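Local structure of NifU like protein IscU (Streptococcus pyogenes, 1SU0) at residues A[69-74]-A[113-118]; A[89-94]-A[134-139]; A[96-101]-A[127-132]. The protein probably serves as a scaffold on which iron-sulfur clusters are assembled before being handed to other proteins, and here carries a zinc ion probably standing in for a cluster. All blocks are in the same frame, centred on the assembly; numbering follows the deposited sequence.

All three contacts lie in the helical part of the NifU-like fold. Interactions 2 and 3 join helix 84-97, or in interaction 3 the residue just past its end, to helix 122-139, about 10 Å apart centre to centre. Interaction 1 ties helix 66-79 to the loop between those helices; its centre is about 8 Å from interaction 3's and about 14 Å from interaction 2's, across the chain's centre. Segments of interaction 1 alternate along the chain with those of interactions 2 and 3, while interaction 3 is nested within the loop that interaction 2 closes. The three helices and the loop thus form one packed unit, and helix 122-139 links it to the zinc site through C127.

Interaction 1. Residues A[69-74]-A[113-118]; sequences TASSSM and ELLAGV
L115 packs against S71 and M74, joining helix 66-79 to a loop of 3-10 character in a buried contact of 186 Å² summed over both sides. In the apolar part, L115 CD1 faces S71 and its branch carbon CG faces M74. CD1 lies 3.4 Å from S71 CB, tighter than usual van der Waals contact, and 3.5 Å from S71 OG. Farther along the helix the sulfur of M74 meets the same leucine, with SD 3.9 Å from L115 CG, and the two side chains cross obliquely. M74 has CG beside its backbone N (chi1 -64°) and runs extended beyond it, which carries the methyl on to L114, where CE stands 4.2 Å from L114 CB. A long, flexible methionine suits this position because it can touch two consecutive leucines, whereas a serine is short enough to let L115 come close to the helix.

No hydrogen bond links the two segments, and the polar group at the interface is served elsewhere. The hydroxyl of S71, anti to the backbone N (chi1 -169°), bonds to the carbonyl oxygen of S128, so the serine offers carbon to the leucine while its oxygen bonds to a second helix, 122-139. Within 113-118 the bond A116 N to E113 O (3.2 Å) closes the turn carrying both leucines, and V118 N to L115 O (3.1 Å) closes the turn after it.

The S71 side chain is about 9 Å from the zinc ion at nearest atoms, near the metal site without touching it. F94 of helix 84-97 touches both S71 and L115, W132 of helix 122-139 also touches S71, and V13, V14 and H17 of helix 8-19 pack against L114 and M74.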
ATOM      1  N   THR A  69      -5.809   3.865  -4.649  1.00 21.15           N
ATOM      2  CA  THR A  69      -6.057   4.511  -3.371  1.00 20.88           C
ATOM      3  C   THR A  69      -6.293   3.474  -2.288  1.00 20.88           C
ATOM      4  O   THR A  69      -5.684   3.534  -1.210  1.00 20.30           O
ATOM      5  CB  THR A  69      -7.320   5.403  -3.480  1.00 20.98           C
ATOM      6  OG1 THR A  69      -7.106   6.401  -4.483  1.00 21.42           O
ATOM      7  CG2 THR A  69      -7.558   6.205  -2.206  1.00 20.86           C
ATOM      8  N   ALA A  70      -7.205   2.541  -2.575  1.00 20.46           N
ATOM      9  CA  ALA A  70      -7.454   1.436  -1.673  1.00 20.86           C
ATOM     10  C   ALA A  70      -6.117   0.822  -1.262  1.00 20.38           C
ATOM     11  O   ALA A  70      -5.825   0.719  -0.103  1.00 20.37           O
ATOM     12  CB  ALA A  70      -8.349   0.400  -2.310  1.00 20.70           C
ATOM     13  N   SER A  71      -5.292   0.475  -2.234  1.00 20.99           N
ATOM     14  CA  SER A  71      -4.036  -0.247  -1.986  1.00 20.58           C
ATOM     15  C   SER A  71      -3.050   0.569  -1.148  1.00 21.26           C
ATOM     16  O   SER A  71      -2.354   0.018  -0.314  1.00 20.88           O
ATOM     17  CB  SER A  71      -3.392  -0.618  -3.309  1.00 20.40           C
ATOM     18  OG  SER A  71      -2.331  -1.506  -3.088  1.00 21.18           O
ATOM     19  N   SER A  72      -3.025   1.895  -1.337  1.00 21.10           N
ATOM     20  CA  SER A  72      -2.189   2.736  -0.511  1.00 21.15           C
ATOM     21  C   SER A  72      -2.669   2.714   0.920  1.00 21.73           C
ATOM     22  O   SER A  72      -1.883   2.558   1.864  1.00 21.98           O
ATOM     23  CB  SER A  72      -2.188   4.159  -1.050  1.00 21.28           C
ATOM     24  OG  SER A  72      -1.725   4.150  -2.388  1.00 21.57           O
ATOM     25  N   SER A  73      -3.975   2.838   1.085  1.00 22.28           N
ATOM     26  CA  SER A  73      -4.560   2.907   2.405  1.00 22.20           C
ATOM     27  C   SER A  73      -4.281   1.606   3.149  1.00 22.26           C
ATOM     28  O   SER A  73      -3.816   1.606   4.287  1.00 22.51           O
ATOM     29  CB  SER A  73      -6.049   3.211   2.265  1.00 22.13           C
ATOM     30  OG  SER A  73      -6.719   3.041   3.479  1.00 21.91           O
ATOM     31  N   MET A  74      -4.523   0.491   2.488  1.00 22.88           N
ATOM     32  CA  MET A  74      -4.285  -0.823   3.091  1.00 23.59           C
ATOM     33  C   MET A  74      -2.789  -1.093   3.380  1.00 23.44           C
ATOM     34  O   MET A  74      -2.425  -1.705   4.383  1.00 23.62           O
ATOM     35  CB  MET A  74      -4.845  -1.896   2.169  1.00 24.05           C
ATOM     36  CG  MET A  74      -6.364  -1.855   1.985  1.00 26.21           C
ATOM     37  SD  MET A  74      -6.892  -2.822   0.330  1.00 35.61           S
ATOM     38  CE  MET A  74      -8.798  -3.226   0.726  1.00 30.13           C
ATOM     39  N   GLU A 113      -5.061  -7.998   1.544  1.00 21.88           N
ATOM     40  CA  GLU A 113      -5.217  -9.329   1.008  1.00 22.58           C
ATOM     41  C   GLU A 113      -6.387  -9.417   0.030  1.00 22.67           C
ATOM     42  O   GLU A 113      -6.427 -10.305  -0.821  1.00 22.65           O
ATOM     43  CB  GLU A 113      -5.393 -10.317   2.151  1.00 22.53           C
ATOM     44  CG  GLU A 113      -5.235 -11.738   1.717  1.00 23.49           C
ATOM     45  CD  GLU A 113      -5.524 -12.740   2.830  1.00 24.90           C
ATOM     46  OE1 GLU A 113      -5.436 -13.945   2.510  1.00 24.30           O
ATOM     47  OE2 GLU A 113      -5.863 -12.338   3.988  1.00 24.78           O
ATOM     48  N   LEU A 114      -7.321  -8.477   0.157  1.00 22.87           N
ATOM     49  CA  LEU A 114      -8.477  -8.366  -0.716  1.00 23.01           C
ATOM     50  C   LEU A 114      -8.148  -7.987  -2.128  1.00 23.43           C
ATOM     51  O   LEU A 114      -9.016  -8.063  -2.993  1.00 24.29           O
ATOM     52  CB  LEU A 114      -9.458  -7.332  -0.143  1.00 23.11           C
ATOM     53  CG  LEU A 114     -10.104  -7.715   1.204  1.00 23.39           C
ATOM     54  CD1 LEU A 114     -11.176  -6.719   1.567  1.00 23.16           C
ATOM     55  CD2 LEU A 114     -10.672  -9.126   1.204  1.00 22.60           C
ATOM     56  N   LEU A 115      -6.919  -7.547  -2.366  1.00 23.67           N
ATOM     57  CA  LEU A 115      -6.495  -7.167  -3.696  1.00 24.07           C
ATOM     58  C   LEU A 115      -5.807  -8.294  -4.431  1.00 23.67           C
ATOM     59  O   LEU A 115      -5.229  -8.068  -5.482  1.00 24.53           O
ATOM     60  CB  LEU A 115      -5.575  -5.931  -3.651  1.00 24.48           C
ATOM     61  CG  LEU A 115      -6.183  -4.657  -3.072  1.00 24.72           C
ATOM     62  CD1 LEU A 115      -5.191  -3.533  -3.295  1.00 25.68           C
ATOM     63  CD2 LEU A 115      -7.548  -4.335  -3.696  1.00 23.69           C
ATOM     64  N   ALA A 116      -5.893  -9.507  -3.914  1.00 23.62           N
ATOM     65  CA  ALA A 116      -5.437 -10.670  -4.658  1.00 24.03           C
ATOM     66  C   ALA A 116      -6.017 -10.706  -6.085  1.00 24.87           C
ATOM     67  O   ALA A 116      -5.361 -11.155  -7.025  1.00 25.26           O
ATOM     68  CB  ALA A 116      -5.786 -11.934  -3.923  1.00 23.90           C
ATOM     69  N   GLY A 117      -7.233 -10.200  -6.255  1.00 25.33           N
ATOM     70  CA  GLY A 117      -7.891 -10.233  -7.539  1.00 25.68           C
ATOM     71  C   GLY A 117      -7.279  -9.384  -8.640  1.00 25.76           C
ATOM     72  O   GLY A 117      -7.683  -9.499  -9.788  1.00 25.94           O
ATOM     73  N   VAL A 118      -6.316  -8.528  -8.316  1.00 26.07           N
ATOM     74  CA  VAL A 118      -5.762  -7.632  -9.333  1.00 26.17           C
ATOM     75  C   VAL A 118      -4.752  -8.360 -10.218  1.00 25.68           C
ATOM     76  O   VAL A 118      -4.400  -7.857 -11.292  1.00 25.10           O
ATOM     77  CB  VAL A 118      -5.134  -6.324  -8.764  1.00 26.12           C
ATOM     78  CG1 VAL A 118      -6.003  -5.712  -7.652  1.00 28.18           C
ATOM     79  CG2 VAL A 118      -3.770  -6.552  -8.304  1.00 26.01           C
TER

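Interaction 2. Residues A[89-94]-A[134-139]; sequences ALADIF and ALKEAI
The long side chain of K136 reaches from helix 122-139 to A91 and D92 on helix 84-97, in a modest contact of 102 Å² summed over both sides. Its apolar part is carried by the methylene next to the amine: K136 CE lies 4.0 Å from A91 CB, whose bond points at the other helix. With CG beside the backbone N (chi1 -75°) and the rest of the chain extended, the lysine spans the space between the helices, whose backbones approach to 7.7 Å between A91 CA and K136 CA. Alanine suits the inner position because its single methyl leaves room for that chain.

The electrostatic part is looser. D92 OD2 is 4.4 Å from K136 NZ, beyond salt-bridge range, and the two side chains cross at about a right angle. Their opposite charges may still attract weakly at this partly exposed edge, where a charged pair can keep its ends near solvent.

Deeper between the same helices, F94 stacks on W132; farther along, L135 and I139 touch A87. On its other flank helix 122-139 rests on the sheet, A134 touching L35 and I44, and A138 touching V33 and V48.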
ATOM      1  N   ALA A  89       9.528  -7.263   3.245  1.00 22.24           N
ATOM      2  CA  ALA A  89       9.095  -8.629   2.996  1.00 22.27           C
ATOM      3  C   ALA A  89       7.617  -8.649   2.605  1.00 22.14           C
ATOM      4  O   ALA A  89       7.229  -9.381   1.710  1.00 22.33           O
ATOM      5  CB  ALA A  89       9.341  -9.490   4.221  1.00 22.17           C
ATOM      6  N   LEU A  90       6.812  -7.834   3.270  1.00 21.91           N
ATOM      7  CA  LEU A  90       5.399  -7.724   2.971  1.00 22.64           C
ATOM      8  C   LEU A  90       5.181  -7.196   1.555  1.00 22.83           C
ATOM      9  O   LEU A  90       4.340  -7.693   0.816  1.00 22.65           O
ATOM     10  CB  LEU A  90       4.732  -6.791   3.970  1.00 22.72           C
ATOM     11  CG  LEU A  90       4.629  -7.343   5.379  1.00 22.84           C
ATOM     12  CD1 LEU A  90       4.026  -6.286   6.241  1.00 24.84           C
ATOM     13  CD2 LEU A  90       3.754  -8.582   5.415  1.00 24.85           C
ATOM     14  N   ALA A  91       5.993  -6.211   1.188  1.00 22.38           N
ATOM     15  CA  ALA A  91       5.988  -5.636  -0.134  1.00 22.25           C
ATOM     16  C   ALA A  91       6.229  -6.714  -1.160  1.00 22.01           C
ATOM     17  O   ALA A  91       5.522  -6.808  -2.155  1.00 21.78           O
ATOM     18  CB  ALA A  91       7.047  -4.543  -0.229  1.00 22.34           C
ATOM     19  N   ASP A  92       7.219  -7.548  -0.902  1.00 21.87           N
ATOM     20  CA  ASP A  92       7.482  -8.676  -1.764  1.00 22.33           C
ATOM     21  C   ASP A  92       6.288  -9.620  -1.805  1.00 21.95           C
ATOM     22  O   ASP A  92       5.935 -10.093  -2.865  1.00 21.82           O
ATOM     23  CB  ASP A  92       8.761  -9.409  -1.310  1.00 22.88           C
ATOM     24  CG  ASP A  92      10.043  -8.669  -1.733  1.00 24.37           C
ATOM     25  OD1 ASP A  92      11.114  -9.281  -1.580  1.00 28.70           O
ATOM     26  OD2 ASP A  92      10.101  -7.505  -2.230  1.00 25.69           O
ATOM     27  N   ILE A  93       5.666  -9.871  -0.654  1.00 21.89           N
ATOM     28  CA  ILE A  93       4.490 -10.744  -0.566  1.00 22.12           C
ATOM     29  C   ILE A  93       3.315 -10.211  -1.377  1.00 21.97           C
ATOM     30  O   ILE A  93       2.632 -10.955  -2.075  1.00 21.41           O
ATOM     31  CB  ILE A  93       4.059 -10.977   0.920  1.00 22.25           C
ATOM     32  CG1 ILE A  93       5.038 -11.939   1.622  1.00 21.09           C
ATOM     33  CG2 ILE A  93       2.657 -11.566   1.018  1.00 21.43           C
ATOM     34  CD1 ILE A  93       5.062 -11.790   3.146  1.00 19.79           C
ATOM     35  N   PHE A  94       3.094  -8.918  -1.284  1.00 22.41           N
ATOM     36  CA  PHE A  94       2.005  -8.283  -1.992  1.00 22.97           C
ATOM     37  C   PHE A  94       2.218  -8.348  -3.507  1.00 23.67           C
ATOM     38  O   PHE A  94       1.372  -8.807  -4.274  1.00 23.58           O
ATOM     39  CB  PHE A  94       1.904  -6.823  -1.566  1.00 23.06           C
ATOM     40  CG  PHE A  94       0.747  -6.118  -2.191  1.00 22.82           C
ATOM     41  CD1 PHE A  94      -0.468  -6.080  -1.551  1.00 22.14           C
ATOM     42  CD2 PHE A  94       0.863  -5.545  -3.439  1.00 22.24           C
ATOM     43  CE1 PHE A  94      -1.538  -5.466  -2.136  1.00 21.62           C
ATOM     44  CE2 PHE A  94      -0.189  -4.937  -4.020  1.00 21.20           C
ATOM     45  CZ  PHE A  94      -1.394  -4.891  -3.376  1.00 22.68           C
ATOM     46  N   ALA A 134       6.610   3.150  -2.973  1.00 23.00           N
ATOM     47  CA  ALA A 134       6.922   4.422  -2.315  1.00 23.25           C
ATOM     48  C   ALA A 134       7.386   4.123  -0.901  1.00 23.47           C
ATOM     49  O   ALA A 134       8.131   4.898  -0.303  1.00 23.47           O
ATOM     50  CB  ALA A 134       5.715   5.364  -2.304  1.00 23.02           C
ATOM     51  N   LEU A 135       6.941   2.991  -0.373  1.00 23.98           N
ATOM     52  CA  LEU A 135       7.411   2.522   0.906  1.00 24.25           C
ATOM     53  C   LEU A 135       8.839   2.032   0.766  1.00 24.76           C
ATOM     54  O   LEU A 135       9.696   2.427   1.546  1.00 24.98           O
ATOM     55  CB  LEU A 135       6.520   1.397   1.439  1.00 24.15           C
ATOM     56  CG  LEU A 135       6.926   0.849   2.802  1.00 24.00           C
ATOM     57  CD1 LEU A 135       7.062   1.969   3.808  1.00 24.38           C
ATOM     58  CD2 LEU A 135       5.905  -0.154   3.279  1.00 25.54           C
ATOM     59  N   LYS A 136       9.095   1.168  -0.218  1.00 25.25           N
ATOM     60  CA  LYS A 136      10.442   0.626  -0.443  1.00 25.87           C
ATOM     61  C   LYS A 136      11.485   1.748  -0.469  1.00 26.00           C
ATOM     62  O   LYS A 136      12.559   1.645   0.134  1.00 25.62           O
ATOM     63  CB  LYS A 136      10.495  -0.136  -1.765  1.00 26.09           C
ATOM     64  CG  LYS A 136       9.820  -1.523  -1.746  1.00 26.72           C
ATOM     65  CD  LYS A 136      10.320  -2.297  -2.952  1.00 27.37           C
ATOM     66  CE  LYS A 136       9.527  -3.530  -3.257  1.00 27.44           C
ATOM     67  NZ  LYS A 136       9.833  -3.910  -4.675  1.00 28.14           N
ATOM     68  N   GLU A 137      11.138   2.837  -1.152  1.00 26.46           N
ATOM     69  CA  GLU A 137      12.026   3.977  -1.278  1.00 26.64           C
ATOM     70  C   GLU A 137      12.206   4.692   0.058  1.00 26.25           C
ATOM     71  O   GLU A 137      13.335   5.076   0.414  1.00 26.29           O
ATOM     72  CB  GLU A 137      11.502   4.952  -2.327  1.00 27.30           C
ATOM     73  CG  GLU A 137      12.063   4.717  -3.725  1.00 29.85           C
ATOM     74  CD  GLU A 137      11.332   3.606  -4.466  1.00 32.54           C
ATOM     75  OE1 GLU A 137      11.171   2.491  -3.895  1.00 32.22           O
ATOM     76  OE2 GLU A 137      10.921   3.869  -5.628  1.00 35.45           O
ATOM     77  N   ALA A 138      11.101   4.868   0.786  1.00 25.43           N
ATOM     78  CA  ALA A 138      11.119   5.541   2.092  1.00 25.31           C
ATOM     79  C   ALA A 138      12.034   4.856   3.116  1.00 25.30           C
ATOM     80  O   ALA A 138      12.812   5.499   3.820  1.00 25.18           O
ATOM     81  CB  ALA A 138       9.714   5.663   2.644  1.00 24.98           C
ATOM     82  N   ILE A 139      11.928   3.544   3.191  1.00 25.56           N
ATOM     83  CA  ILE A 139      12.726   2.743   4.109  1.00 25.58           C
ATOM     84  C   ILE A 139      14.200   2.875   3.742  1.00 25.95           C
ATOM     85  O   ILE A 139      15.064   3.214   4.583  1.00 26.19           O
ATOM     86  CB  ILE A 139      12.255   1.295   4.002  1.00 25.35           C
ATOM     87  CG1 ILE A 139      10.933   1.139   4.754  1.00 25.44           C
ATOM     88  CG2 ILE A 139      13.298   0.350   4.517  1.00 26.01           C
ATOM     89  CD1 ILE A 139      10.218  -0.145   4.476  1.00 25.99           C
TER

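Interaction 3. Residues A[96-101]-A[127-132]; sequences EMVQGQ and CSTLAW. With ZN (zinc ion), chain B.
V98 makes a small, buried van der Waals contact with S128 and T129, where the end of helix 84-97 meets helix 122-139. Each valine methyl has its own partner: CG1 lies 3.9 Å from S128 OG, and CG2 lies 4.0 Å from T129 CG2. A beta-branched valine suits the place because its two methyls can touch two successive residues of the facing helix. T129 answers with its methyl, beside the backbone N, while its OG1 (chi1 59°) makes a weak hydrogen bond to I125 O. The S128 hydroxyl is bonded to I125 O as well, so a polar atom can face the valine without lacking a partner.

V98 is where the chain leaves the helix, which ends in a Schellman motif: Q101 N bonds to E96 O at 3.2 Å and G100 N to M97 O at 3.0 Å. G100, with its positive phi of 85°, suits the turn because glycine tolerates that backbone readily.

Next to S128, C127 binds the zinc ion through SG at 2.2 Å, in a site that also includes C40, D42 and C65. V118 of the preceding loop touches both V98 and S128, and A131 and W132 pack on M75 of helix 66-79.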
ATOM      1  N   GLU A  96       4.040 -10.317  -5.172  1.00 24.38           N
ATOM      2  CA  GLU A  96       3.897 -11.685  -5.670  1.00 24.40           C
ATOM      3  C   GLU A  96       2.470 -12.158  -5.710  1.00 23.83           C
ATOM      4  O   GLU A  96       2.115 -12.977  -6.542  1.00 23.94           O
ATOM      5  CB  GLU A  96       4.621 -12.668  -4.768  1.00 25.15           C
ATOM      6  CG  GLU A  96       6.114 -12.721  -4.924  1.00 27.10           C
ATOM      7  CD  GLU A  96       6.743 -13.389  -3.730  1.00 31.91           C
ATOM      8  OE1 GLU A  96       7.928 -13.082  -3.489  1.00 36.77           O
ATOM      9  OE2 GLU A  96       6.051 -14.202  -3.028  1.00 32.82           O
ATOM     10  N   MET A  97       1.671 -11.706  -4.760  1.00 23.72           N
ATOM     11  CA  MET A  97       0.259 -12.047  -4.738  1.00 24.18           C
ATOM     12  C   MET A  97      -0.482 -11.483  -5.979  1.00 23.78           C
ATOM     13  O   MET A  97      -1.303 -12.156  -6.594  1.00 22.43           O
ATOM     14  CB  MET A  97      -0.380 -11.516  -3.463  1.00 24.47           C
ATOM     15  CG  MET A  97      -1.890 -11.737  -3.383  1.00 26.40           C
ATOM     16  SD  MET A  97      -2.687 -10.798  -1.874  1.00 31.23           S
ATOM     17  CE  MET A  97      -2.660  -8.941  -2.489  1.00 25.98           C
ATOM     18  N   VAL A  98      -0.177 -10.243  -6.328  1.00 23.99           N
ATOM     19  CA  VAL A  98      -0.806  -9.604  -7.497  1.00 24.24           C
ATOM     20  C   VAL A  98      -0.168 -10.094  -8.805  1.00 24.70           C
ATOM     21  O   VAL A  98      -0.385  -9.511  -9.856  1.00 25.36           O
ATOM     22  CB  VAL A  98      -0.787  -8.048  -7.418  1.00 23.57           C
ATOM     23  CG1 VAL A  98      -1.564  -7.567  -6.182  1.00 23.74           C
ATOM     24  CG2 VAL A  98       0.643  -7.504  -7.414  1.00 23.14           C
ATOM     25  N   GLN A  99       0.611 -11.172  -8.758  1.00 24.76           N
ATOM     26  CA  GLN A  99       1.010 -11.841  -9.997  1.00 24.43           C
ATOM     27  C   GLN A  99       0.553 -13.274  -9.985  1.00 23.92           C
ATOM     28  O   GLN A  99       1.091 -14.101 -10.713  1.00 23.96           O
ATOM     29  CB  GLN A  99       2.508 -11.729 -10.211  1.00 24.62           C
ATOM     30  CG  GLN A  99       2.988 -10.341  -9.883  1.00 26.06           C
ATOM     31  CD  GLN A  99       4.438 -10.103 -10.184  1.00 27.63           C
ATOM     32  OE1 GLN A  99       5.306 -10.916  -9.826  1.00 28.39           O
ATOM     33  NE2 GLN A  99       4.717  -8.974 -10.826  1.00 29.12           N
ATOM     34  N   GLY A 100      -0.464 -13.546  -9.169  1.00 23.64           N
ATOM     35  CA  GLY A 100      -1.155 -14.823  -9.162  1.00 23.60           C
ATOM     36  C   GLY A 100      -0.533 -15.928  -8.320  1.00 23.57           C
ATOM     37  O   GLY A 100      -0.943 -17.078  -8.448  1.00 22.84           O
ATOM     38  N   GLN A 101       0.433 -15.582  -7.463  1.00 24.10           N
ATOM     39  CA  GLN A 101       1.067 -16.553  -6.561  1.00 24.44           C
ATOM     40  C   GLN A 101       0.239 -16.836  -5.308  1.00 24.00           C
ATOM     41  O   GLN A 101      -0.329 -15.929  -4.689  1.00 23.08           O
ATOM     42  CB  GLN A 101       2.479 -16.107  -6.153  1.00 24.82           C
ATOM     43  CG  GLN A 101       3.445 -15.928  -7.347  1.00 26.78           C
ATOM     44  CD  GLN A 101       4.933 -15.854  -6.950  1.00 30.35           C
ATOM     45  OE1 GLN A 101       5.775 -15.503  -7.787  1.00 31.73           O
ATOM     46  NE2 GLN A 101       5.254 -16.185  -5.685  1.00 32.53           N
ATOM     47  N   CYS A 127      -1.142  -0.152 -10.442  1.00 26.21           N
ATOM     48  CA  CYS A 127      -2.020   0.680  -9.611  1.00 26.68           C
ATOM     49  C   CYS A 127      -1.848   0.258  -8.129  1.00 25.76           C
ATOM     50  O   CYS A 127      -1.607   1.072  -7.225  1.00 24.94           O
ATOM     51  CB  CYS A 127      -3.490   0.542 -10.053  1.00 26.50           C
ATOM     52  SG  CYS A 127      -3.841   1.037 -11.791  1.00 32.05           S
ATOM     53  N   SER A 128      -1.914  -1.044  -7.914  1.00 25.28           N
ATOM     54  CA  SER A 128      -1.845  -1.617  -6.584  1.00 25.28           C
ATOM     55  C   SER A 128      -0.443  -1.557  -5.929  1.00 24.60           C
ATOM     56  O   SER A 128      -0.324  -1.354  -4.735  1.00 24.72           O
ATOM     57  CB  SER A 128      -2.347  -3.045  -6.671  1.00 25.27           C
ATOM     58  OG  SER A 128      -1.438  -3.838  -7.404  1.00 26.64           O
ATOM     59  N   THR A 129       0.621  -1.663  -6.711  1.00 24.60           N
ATOM     60  CA  THR A 129       1.973  -1.700  -6.132  1.00 24.05           C
ATOM     61  C   THR A 129       2.569  -0.325  -5.836  1.00 23.82           C
ATOM     62  O   THR A 129       3.504  -0.231  -5.051  1.00 24.83           O
ATOM     63  CB  THR A 129       2.926  -2.482  -7.010  1.00 23.49           C
ATOM     64  OG1 THR A 129       2.986  -1.873  -8.294  1.00 24.21           O
ATOM     65  CG2 THR A 129       2.414  -3.901  -7.264  1.00 23.00           C
ATOM     66  N   LEU A 130       2.016   0.728  -6.418  1.00 22.88           N
ATOM     67  CA  LEU A 130       2.563   2.073  -6.271  1.00 22.69           C
ATOM     68  C   LEU A 130       2.913   2.444  -4.835  1.00 22.28           C
ATOM     69  O   LEU A 130       4.022   2.893  -4.547  1.00 22.64           O
ATOM     70  CB  LEU A 130       1.590   3.115  -6.863  1.00 22.64           C
ATOM     71  CG  LEU A 130       1.984   4.611  -6.860  1.00 22.71           C
ATOM     72  CD1 LEU A 130       3.403   4.885  -7.272  1.00 20.09           C
ATOM     73  CD2 LEU A 130       1.049   5.384  -7.771  1.00 23.55           C
ATOM     74  N   ALA A 131       1.968   2.261  -3.930  1.00 22.49           N
ATOM     75  CA  ALA A 131       2.184   2.596  -2.525  1.00 22.64           C
ATOM     76  C   ALA A 131       3.325   1.772  -1.932  1.00 23.00           C
ATOM     77  O   ALA A 131       4.193   2.296  -1.212  1.00 23.08           O
ATOM     78  CB  ALA A 131       0.948   2.367  -1.752  1.00 22.64           C
ATOM     79  N   TRP A 132       3.322   0.485  -2.251  1.00 22.66           N
ATOM     80  CA  TRP A 132       4.340  -0.404  -1.737  1.00 22.96           C
ATOM     81  C   TRP A 132       5.733   0.047  -2.152  1.00 22.60           C
ATOM     82  O   TRP A 132       6.646   0.003  -1.351  1.00 22.62           O
ATOM     83  CB  TRP A 132       4.052  -1.838  -2.180  1.00 23.15           C
ATOM     84  CG  TRP A 132       2.845  -2.371  -1.518  1.00 23.72           C
ATOM     85  CD1 TRP A 132       1.575  -2.392  -2.024  1.00 23.83           C
ATOM     86  CD2 TRP A 132       2.763  -2.903  -0.195  1.00 23.40           C
ATOM     87  NE1 TRP A 132       0.713  -2.915  -1.098  1.00 24.55           N
ATOM     88  CE2 TRP A 132       1.418  -3.258   0.028  1.00 23.23           C
ATOM     89  CE3 TRP A 132       3.697  -3.130   0.829  1.00 22.51           C
ATOM     90  CZ2 TRP A 132       0.980  -3.823   1.226  1.00 22.17           C
ATOM     91  CZ3 TRP A 132       3.259  -3.682   2.027  1.00 21.57           C
ATOM     92  CH2 TRP A 132       1.920  -4.029   2.210  1.00 22.17           C
TER
HETATM   93 ZN    ZN B 160      -4.593   3.111 -11.388  1.00 69.78          ZN